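Local coordinates for protein cellulase (Clostridium cellulovorans, PDB 6UI3) that hydrolyses beta-glucan chains internally as the broad-specificity GH5_4 endoglucanase domain of a larger, dockerin-bearing cellulase, at residues N28-T32 with N44-T48; T47-D53 with Y94-N98; V88-N93 with H137-Y141. One frame throughout, in Å; residues are numbered along the deposited sequence. Where two conformers were deposited one is given.

Contact 1. Residues N28-T32 with N44-T48; sequences NLGNT and NPVTT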
loop_
_atom_site.group_PDB
_atom_site.type_symbol
_atom_site.label_atom_id
_atom_site.label_comp_id
_atom_site.label_asym_id
_atom_site.label_seq_id
_atom_site.Cartn_x
_atom_site.Cartn_y
_atom_site.Cartn_z
ATOM N N ASN A 28 0.023 -6.703 -2.943
ATOM C CA ASN A 28 -0.162 -5.577 -3.849
ATOM C C ASN A 28 -0.230 -6.056 -5.298
ATOM O O ASN A 28 0.621 -6.834 -5.747
ATOM C CB ASN A 28 1.022 -4.594 -3.828
ATOM C CG ASN A 28 1.061 -3.723 -2.606
ATOM O OD1 ASN A 28 0.622 -2.571 -2.626
ATOM N ND2 ASN A 28 1.650 -4.242 -1.535
ATOM N N LEU A 29 -1.175 -5.491 -6.054
ATOM C CA LEU A 29 -1.275 -5.646 -7.510
ATOM C C LEU A 29 -0.255 -4.719 -8.181
ATOM O O LEU A 29 -0.571 -3.658 -8.716
ATOM C CB LEU A 29 -2.709 -5.343 -7.944
ATOM C CG LEU A 29 -3.053 -5.568 -9.405
ATOM C CD1 LEU A 29 -3.009 -7.037 -9.786
ATOM C CD2 LEU A 29 -4.442 -4.981 -9.713
ATOM N N GLY A 30 1.012 -5.141 -8.123
ATOM C CA GLY A 30 2.106 -4.260 -8.519
ATOM C C GLY A 30 2.296 -4.176 -10.024
ATOM O O GLY A 30 2.001 -5.112 -10.775
ATOM N N ASN A 31 2.838 -3.037 -10.451
ATOM C CA ASN A 31 3.158 -2.786 -11.861
ATOM C C ASN A 31 1.947 -3.037 -12.760
ATOM O O ASN A 31 2.025 -3.678 -13.819
ATOM C CB ASN A 31 4.374 -3.596 -12.314
ATOM C CG ASN A 31 5.679 -3.061 -11.764
ATOM O OD1 ASN A 31 5.701 -2.304 -10.798
ATOM N ND2 ASN A 31 6.786 -3.473 -12.375
ATOM N N THR A 32 0.810 -2.510 -12.331
ATOM C CA THR A 32 -0.469 -2.737 -13.004
ATOM C C THR A 32 -1.143 -1.377 -13.223
ATOM O O THR A 32 -0.736 -0.655 -14.133
ATOM C CB THR A 32 -1.273 -3.785 -12.239
ATOM O OG1 THR A 32 -0.450 -4.951 -12.057
ATOM C CG2 THR A 32 -2.501 -4.226 -13.005
ATOM N N ASN A 44 2.369 -6.239 -17.715
ATOM C CA ASN A 44 1.542 -7.222 -17.034
ATOM C C ASN A 44 0.221 -7.408 -17.764
ATOM O O ASN A 44 -0.219 -6.528 -18.514
ATOM C CB ASN A 44 1.357 -6.831 -15.575
ATOM C CG ASN A 44 2.543 -7.248 -14.739
ATOM O OD1 ASN A 44 3.233 -8.214 -15.070
ATOM N ND2 ASN A 44 2.814 -6.515 -13.675
ATOM N N PRO A 45 -0.413 -8.566 -17.591
ATOM C CA PRO A 45 -1.682 -8.830 -18.272
ATOM C C PRO A 45 -2.827 -8.072 -17.624
ATOM O O PRO A 45 -2.726 -7.558 -16.509
ATOM C CB PRO A 45 -1.862 -10.342 -18.080
ATOM C CG PRO A 45 -1.192 -10.619 -16.773
ATOM C CD PRO A 45 0.018 -9.711 -16.761
ATOM N N VAL A 46 -3.939 -8.000 -18.356
ATOM C CA VAL A 46 -5.166 -7.474 -17.781
ATOM C C VAL A 46 -5.556 -8.334 -16.587
ATOM O O VAL A 46 -5.551 -9.566 -16.652
ATOM C CB VAL A 46 -6.267 -7.441 -18.851
ATOM C CG1 VAL A 46 -7.593 -6.990 -18.235
ATOM C CG2 VAL A 46 -5.874 -6.510 -19.995
ATOM N N THR A 47 -5.883 -7.690 -15.481
ATOM C CA THR A 47 -6.227 -8.396 -14.251
ATOM C C THR A 47 -7.587 -9.079 -14.374
ATOM O O THR A 47 -8.509 -8.556 -15.003
ATOM C CB THR A 47 -6.263 -7.386 -13.103
ATOM O OG1 THR A 47 -5.046 -6.622 -13.093
ATOM C CG2 THR A 47 -6.388 -8.060 -11.765
ATOM N N THR A 48 -7.722 -10.249 -13.738
ATOM C CA THR A 48 -8.971 -11.010 -13.747
ATOM C C THR A 48 -9.391 -11.393 -12.334
ATOM O O THR A 48 -8.569 -11.484 -11.414
ATOM C CB THR A 48 -8.850 -12.305 -14.567
ATOM O OG1 THR A 48 -7.920 -13.170 -13.904
ATOM C CG2 THR A 48 -8.395 -12.023 -15.978
HETATM O O HOH W 1 1.574 -3.495 -16.662
#
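T32 and N44 bring the two backbones to within 6.4 Å, measured CA to CA, where 28-32 leaves strand 25-29 through an inverse gamma turn centred on L29 and the irregular segment 44-48 runs on toward helix 49-58. The N44 side chain, directed at the opposite loop, makes the polar link: its ND2 donates to N31 O at 2.9 Å with an N-H...O angle of 141°. The bond is bent, the oxygen lying tilted from the N44 amide plane; on the acceptor side ND2 stands above the N31 carbonyl plane. A water bridges the same carbonyl to the backbone, donating to N31 O and accepting from N44 N at 3.0 Å. N31 O thus takes two donors, so the carbonyl is linked to N44 both through the side-chain amide and, by way of the water, through the backbone N. The amide is also gripped from outside, ND2 by N306 O and OD1 by N307 ND2, which helps set its rotation. Within 28-32, T32 OG1 donates to G30 O at 2.8 Å, from above the carbonyl plane; R321 binds both of these oxygens. The T32 methyl CG2, anti to the backbone N, points instead to T47, 3.5 Å from its OG1. L29 and T47 meet tip to tip, L29 CD2 being 3.8 Å from T47 OG1, whose hydrogen-bond partner is E39. In the (beta/alpha)8 barrel of family 5, this contact folds the long loop after the first strand back on itself. Strand 301-305 flanks it through W304, which touches N31, while L29 packs on V91 of helix 82-96 and T47 on F52 of helix 49-58.

Contact 2. Residues T47-D53 with Y94-N98; sequences TTKKMFD and YALAN. With EDO (1,2-ethanediol), chain B.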
loop_
_atom_site.group_PDB
_atom_site.type_symbol
_atom_site.label_atom_id
_atom_site.label_comp_id
_atom_site.label_asym_id
_atom_site.label_seq_id
_atom_site.Cartn_x
_atom_site.Cartn_y
_atom_site.Cartn_z
ATOM N N THR A 47 -5.883 -7.690 -15.481
ATOM C CA THR A 47 -6.227 -8.396 -14.251
ATOM C C THR A 47 -7.587 -9.079 -14.374
ATOM O O THR A 47 -8.509 -8.556 -15.003
ATOM C CB THR A 47 -6.263 -7.386 -13.103
ATOM O OG1 THR A 47 -5.046 -6.622 -13.093
ATOM C CG2 THR A 47 -6.388 -8.060 -11.765
ATOM N N THR A 48 -7.722 -10.249 -13.738
ATOM C CA THR A 48 -8.971 -11.010 -13.747
ATOM C C THR A 48 -9.391 -11.393 -12.334
ATOM O O THR A 48 -8.569 -11.484 -11.414
ATOM C CB THR A 48 -8.850 -12.305 -14.567
ATOM O OG1 THR A 48 -7.920 -13.170 -13.904
ATOM C CG2 THR A 48 -8.395 -12.023 -15.978
ATOM N N LYS A 49 -10.683 -11.686 -12.180
ATOM C CA LYS A 49 -11.165 -12.175 -10.894
ATOM C C LYS A 49 -10.469 -13.473 -10.496
ATOM O O LYS A 49 -10.180 -13.689 -9.314
ATOM C CB LYS A 49 -12.684 -12.361 -10.906
ATOM C CG LYS A 49 -13.207 -12.782 -9.528
ATOM C CD LYS A 49 -14.728 -12.837 -9.487
ATOM C CE LYS A 49 -15.233 -13.280 -8.127
ATOM N NZ LYS A 49 -14.982 -14.718 -7.869
ATOM N N LYS A 50 -10.201 -14.357 -11.463
ATOM C CA LYS A 50 -9.550 -15.626 -11.145
ATOM C C LYS A 50 -8.211 -15.417 -10.445
ATOM O O LYS A 50 -7.818 -16.232 -9.603
ATOM C CB LYS A 50 -9.381 -16.475 -12.404
ATOM C CG LYS A 50 -10.678 -17.087 -12.895
ATOM C CD LYS A 50 -10.451 -17.999 -14.097
ATOM C CE LYS A 50 -11.777 -18.544 -14.627
ATOM N NZ LYS A 50 -11.604 -19.491 -15.768
ATOM N N MET A 51 -7.487 -14.346 -10.771
ATOM C CA MET A 51 -6.244 -14.066 -10.050
ATOM C C MET A 51 -6.507 -13.848 -8.567
ATOM O O MET A 51 -5.766 -14.353 -7.714
ATOM C CB MET A 51 -5.557 -12.844 -10.658
ATOM C CG MET A 51 -5.099 -13.069 -12.072
ATOM S SD MET A 51 -4.483 -11.567 -12.856
ATOM C CE MET A 51 -4.323 -12.103 -14.555
ATOM N N PHE A 52 -7.560 -13.093 -8.248
ATOM C CA PHE A 52 -7.925 -12.836 -6.862
ATOM C C PHE A 52 -8.472 -14.091 -6.194
ATOM O O PHE A 52 -8.182 -14.341 -5.021
ATOM C CB PHE A 52 -8.948 -11.698 -6.808
ATOM C CG PHE A 52 -8.352 -10.327 -6.994
ATOM C CD1 PHE A 52 -7.813 -9.936 -8.216
ATOM C CD2 PHE A 52 -8.353 -9.415 -5.949
ATOM C CE1 PHE A 52 -7.269 -8.664 -8.374
ATOM C CE2 PHE A 52 -7.814 -8.144 -6.107
ATOM C CZ PHE A 52 -7.271 -7.772 -7.320
ATOM N N ASP A 53 -9.253 -14.893 -6.925
ATOM C CA ASP A 53 -9.710 -16.174 -6.398
ATOM C C ASP A 53 -8.519 -17.013 -5.952
ATOM O O ASP A 53 -8.562 -17.686 -4.913
ATOM C CB ASP A 53 -10.441 -16.974 -7.489
ATOM C CG ASP A 53 -11.732 -16.342 -7.979
ATOM O OD1 ASP A 53 -12.255 -15.388 -7.374
ATOM O OD2 ASP A 53 -12.234 -16.848 -9.009
ATOM N N TYR A 94 -13.138 -7.491 -7.711
ATOM C CA TYR A 94 -12.518 -8.812 -7.706
ATOM C C TYR A 94 -12.124 -9.204 -6.285
ATOM O O TYR A 94 -12.214 -10.377 -5.900
ATOM C CB TYR A 94 -11.267 -8.846 -8.584
ATOM C CG TYR A 94 -11.443 -8.610 -10.073
ATOM C CD1 TYR A 94 -12.654 -8.816 -10.715
ATOM C CD2 TYR A 94 -10.358 -8.192 -10.844
ATOM C CE1 TYR A 94 -12.783 -8.596 -12.095
ATOM C CE2 TYR A 94 -10.476 -7.969 -12.206
ATOM C CZ TYR A 94 -11.685 -8.166 -12.822
ATOM O OH TYR A 94 -11.815 -7.947 -14.184
ATOM N N ALA A 95 -11.657 -8.225 -5.499
ATOM C CA ALA A 95 -11.297 -8.466 -4.106
ATOM C C ALA A 95 -12.535 -8.562 -3.229
ATOM O O ALA A 95 -12.683 -9.509 -2.454
ATOM C CB ALA A 95 -10.393 -7.345 -3.596
ATOM N N LEU A 96 -13.444 -7.599 -3.349
ATOM C CA LEU A 96 -14.581 -7.583 -2.443
ATOM C C LEU A 96 -15.492 -8.791 -2.655
ATOM O O LEU A 96 -16.105 -9.270 -1.695
ATOM C CB LEU A 96 -15.384 -6.292 -2.596
ATOM C CG LEU A 96 -14.679 -4.982 -2.257
ATOM C CD1 LEU A 96 -15.613 -3.796 -2.439
ATOM C CD2 LEU A 96 -14.106 -5.008 -0.841
ATOM N N ALA A 97 -15.600 -9.299 -3.894
ATOM C CA ALA A 97 -16.420 -10.480 -4.154
ATOM C C ALA A 97 -15.842 -11.718 -3.487
ATOM O O ALA A 97 -16.570 -12.696 -3.280
ATOM C CB ALA A 97 -16.571 -10.715 -5.661
ATOM N N ASN A 98 -14.549 -11.699 -3.158
ATOM C CA ASN A 98 -13.883 -12.740 -2.393
ATOM C C ASN A 98 -13.827 -12.421 -0.896
ATOM O O ASN A 98 -13.092 -13.084 -0.166
ATOM C CB ASN A 98 -12.472 -12.952 -2.953
ATOM C CG ASN A 98 -12.456 -13.866 -4.163
ATOM O OD1 ASN A 98 -12.727 -15.052 -4.024
ATOM N ND2 ASN A 98 -12.133 -13.338 -5.333
HETATM C C1 EDO B . -14.965 -16.577 -0.663
HETATM O O1 EDO B . -14.219 -16.174 -1.820
HETATM C C2 EDO B . -15.540 -15.371 0.083
HETATM O O2 EDO B . -16.543 -14.712 -0.702
HETATM O O HOH W 2 -16.216 -14.961 -5.272
#
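Y94 lies against the first turn of helix 49-58, where two outer helices of the (beta/alpha)8 barrel, 49-58 and 82-96, pack together. One face of its ring covers the backbone of T48 and K49, with K49 N over the ring centre, and K49 CB comes within 3.6 Å of Y94 CD1. T48 and M51 form a capping box of weak bonds at this helix start. The Y94 hydroxyl is hydrogen-bonded to R87. Y94 CB sits over the face of F52, 3.7 Å from the ring centroid, while the Y94 ring turns its edge to that same ring in an offset edge-to-face pair, planes at 60°. Next, A95 CB touches F52 CE2 at 3.7 Å. A97 CB meets K49 CE, and a water accepting from K49 NZ donates to A97 O; an ethanediol, probably from the crystallisation liquor, bonds weakly to the same carbonyl. N98 ends the segment with its amide across the D53 carboxylate. Its ND2 spends both hydrogens, on Y94 O at 3.0 Å and on D53 OD1 at 2.9 Å. D53 OD1 is shared: N98 ND2 arrives nearly along the C-O axis, and K49 NZ takes the syn lone pair in a 2.9 Å salt bridge.

Contact 3. Residues V88-N93 with H137-Y141; sequences VETVVN and HFKDY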
loop_
_atom_site.group_PDB
_atom_site.type_symbol
_atom_site.label_atom_id
_atom_site.label_comp_id
_atom_site.label_asym_id
_atom_site.label_seq_id
_atom_site.Cartn_x
_atom_site.Cartn_y
_atom_site.Cartn_z
ATOM N N VAL A 88 -11.169 0.648 -12.273
ATOM C CA VAL A 88 -10.697 0.553 -10.895
ATOM C C VAL A 88 -11.754 -0.132 -10.036
ATOM O O VAL A 88 -11.447 -1.029 -9.244
ATOM C CB VAL A 88 -10.313 1.945 -10.353
ATOM C CG1 VAL A 88 -9.973 1.853 -8.887
ATOM C CG2 VAL A 88 -9.150 2.541 -11.146
ATOM N N GLU A 89 -13.019 0.275 -10.198
ATOM C CA GLU A 89 -14.112 -0.338 -9.448
ATOM C C GLU A 89 -14.243 -1.834 -9.742
ATOM O O GLU A 89 -14.487 -2.629 -8.831
ATOM C CB GLU A 89 -15.403 0.405 -9.783
ATOM C CG GLU A 89 -16.636 -0.158 -9.107
ATOM C CD GLU A 89 -17.887 0.665 -9.361
ATOM O OE1 GLU A 89 -17.955 1.344 -10.403
ATOM O OE2 GLU A 89 -18.806 0.626 -8.512
ATOM N N THR A 90 -14.090 -2.234 -11.007
ATOM C CA THR A 90 -14.154 -3.652 -11.357
ATOM C C THR A 90 -13.080 -4.443 -10.623
ATOM O O THR A 90 -13.349 -5.532 -10.096
ATOM C CB THR A 90 -14.031 -3.811 -12.877
ATOM O OG1 THR A 90 -15.129 -3.141 -13.514
ATOM C CG2 THR A 90 -14.018 -5.271 -13.286
ATOM N N VAL A 91 -11.858 -3.908 -10.577
ATOM C CA VAL A 91 -10.765 -4.592 -9.882
ATOM C C VAL A 91 -10.994 -4.613 -8.373
ATOM O O VAL A 91 -10.771 -5.643 -7.724
ATOM C CB VAL A 91 -9.416 -3.969 -10.283
ATOM C CG1 VAL A 91 -8.284 -4.589 -9.484
ATOM C CG2 VAL A 91 -9.166 -4.130 -11.773
ATOM N N VAL A 92 -11.467 -3.505 -7.791
ATOM C CA VAL A 92 -11.864 -3.505 -6.381
ATOM C C VAL A 92 -12.808 -4.669 -6.117
ATOM O O VAL A 92 -12.671 -5.398 -5.126
ATOM C CB VAL A 92 -12.506 -2.161 -5.992
ATOM C CG1 VAL A 92 -13.260 -2.250 -4.666
ATOM C CG2 VAL A 92 -11.434 -1.077 -5.904
ATOM N N ASN A 93 -13.787 -4.850 -7.005
ATOM C CA ASN A 93 -14.787 -5.889 -6.803
ATOM C C ASN A 93 -14.252 -7.298 -7.000
ATOM O O ASN A 93 -14.859 -8.232 -6.476
ATOM C CB ASN A 93 -16.014 -5.573 -7.643
ATOM C CG ASN A 93 -16.899 -4.551 -6.969
ATOM O OD1 ASN A 93 -17.295 -4.736 -5.824
ATOM N ND2 ASN A 93 -17.215 -3.482 -7.659
ATOM N N HIS A 137 -17.519 8.339 -5.729
ATOM C CA HIS A 137 -17.852 7.159 -6.520
ATOM C C HIS A 137 -18.106 5.946 -5.630
ATOM O O HIS A 137 -18.997 5.129 -5.909
ATOM C CB HIS A 137 -16.726 6.841 -7.503
ATOM C CG HIS A 137 -17.115 5.812 -8.510
ATOM N ND1 HIS A 137 -17.896 6.127 -9.595
ATOM C CD2 HIS A 137 -16.883 4.481 -8.581
ATOM C CE1 HIS A 137 -18.125 5.032 -10.302
ATOM N NE2 HIS A 137 -17.519 4.020 -9.711
ATOM N N PHE A 138 -17.319 5.802 -4.569
ATOM C CA PHE A 138 -17.339 4.617 -3.725
ATOM C C PHE A 138 -18.020 4.853 -2.372
ATOM O O PHE A 138 -17.848 4.042 -1.454
ATOM C CB PHE A 138 -15.902 4.131 -3.490
ATOM C CG PHE A 138 -15.210 3.546 -4.702
ATOM C CD1 PHE A 138 -15.440 2.226 -5.060
ATOM C CD2 PHE A 138 -14.304 4.289 -5.454
ATOM C CE1 PHE A 138 -14.807 1.653 -6.147
ATOM C CE2 PHE A 138 -13.659 3.724 -6.556
ATOM C CZ PHE A 138 -13.908 2.395 -6.904
ATOM N N LYS A 139 -18.839 5.902 -2.227
ATOM C CA LYS A 139 -19.248 6.300 -0.881
ATOM C C LYS A 139 -20.138 5.268 -0.192
ATOM O O LYS A 139 -20.165 5.228 1.044
ATOM C CB LYS A 139 -19.905 7.689 -0.856
ATOM C CG LYS A 139 -21.227 7.810 -1.573
ATOM C CD LYS A 139 -21.798 9.219 -1.422
ATOM C CE LYS A 139 -22.998 9.434 -2.325
ATOM N NZ LYS A 139 -23.477 10.837 -2.259
ATOM N N ASP A 140 -20.873 4.442 -0.937
ATOM C CA ASP A 140 -21.718 3.435 -0.283
ATOM C C ASP A 140 -21.022 2.086 -0.103
ATOM O O ASP A 140 -21.639 1.144 0.409
ATOM C CB ASP A 140 -23.091 3.295 -0.980
ATOM C CG ASP A 140 -23.062 2.467 -2.256
ATOM O OD1 ASP A 140 -22.011 1.931 -2.636
ATOM O OD2 ASP A 140 -24.144 2.327 -2.885
ATOM N N TYR A 141 -19.764 1.957 -0.521
ATOM C CA TYR A 141 -19.063 0.681 -0.456
ATOM C C TYR A 141 -18.778 0.279 0.987
ATOM O O TYR A 141 -18.599 1.120 1.876
ATOM C CB TYR A 141 -17.754 0.779 -1.251
ATOM C CG TYR A 141 -17.909 0.355 -2.686
ATOM C CD1 TYR A 141 -18.688 1.085 -3.582
ATOM C CD2 TYR A 141 -17.312 -0.809 -3.137
ATOM C CE1 TYR A 141 -18.861 0.660 -4.880
ATOM C CE2 TYR A 141 -17.463 -1.237 -4.421
ATOM C CZ TYR A 141 -18.243 -0.514 -5.301
ATOM O OH TYR A 141 -18.413 -0.984 -6.588
#
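E89 of helix 82-96 bonds to two residues of 137-141, and the polar bonds centre on its carboxylate. With CG anti to the backbone N (chi1 178°) and the chain extended, it projects straight off the helix. H137 NE2 donates to E89 OE1 at 2.8 Å; the bond lies near the imidazole plane but meets the carboxylate from above, the two planes being 77° apart. Y141 OH donates to the other oxygen, E89 OE2, at 2.5 Å, and meets the anti lone pair of that oxygen. The hydroxyl in turn accepts from N93 ND2 at 3.0 Å along a fairly straight N-H...O line of 160°, so a donor and an acceptor one helical turn apart hold it. Two donors on one carboxylate would probably stabilise its negative charge. N93 OD1 is taken by Y5.

Apolar contacts lie beside these bonds. The F138 edge meets the E89 backbone, CZ 3.7 Å from E89 CA, and V92 spreads its methyls, CG2 to F138 CE1 and CG1 to Y141 CE2, both at 4.3 Å. Within 137-141, F138 CD1 stands over the centre of the Y141 ring, and a type I turn from F138 to Y141 brings the two rings together. The Y141 ring also stacks with H7.

The contact joins helix 82-96 to the turn between helix 120-137 and strand 145-148; toward the barrel strands, V92 and F138 both pack on L145, and V92 also touches strand 101-105.

Overall arrangement
The three contacts follow the first part of the (beta/alpha)8 barrel. Contact 1 lies in the loop beyond the end of strand 25-29, the side of the barrel where this family keeps its active site. Contact 2 begins where it ends, sharing T47 and T48; their centres are 11 Å apart, and P45 CG packs on M51 CE at 4.1 Å. Helix 82-96 supplies one segment each to contacts 2 and 3, whose centres are 13 Å apart, and L96 CD1 touches Y141 CD2 at 3.5 Å. V91, in the helical segment of contact 3, touches the other two: its CG1 meets L29 CD2 of contact 1 at 3.9 Å and F52 CZ of contact 2 at 4.0 Å.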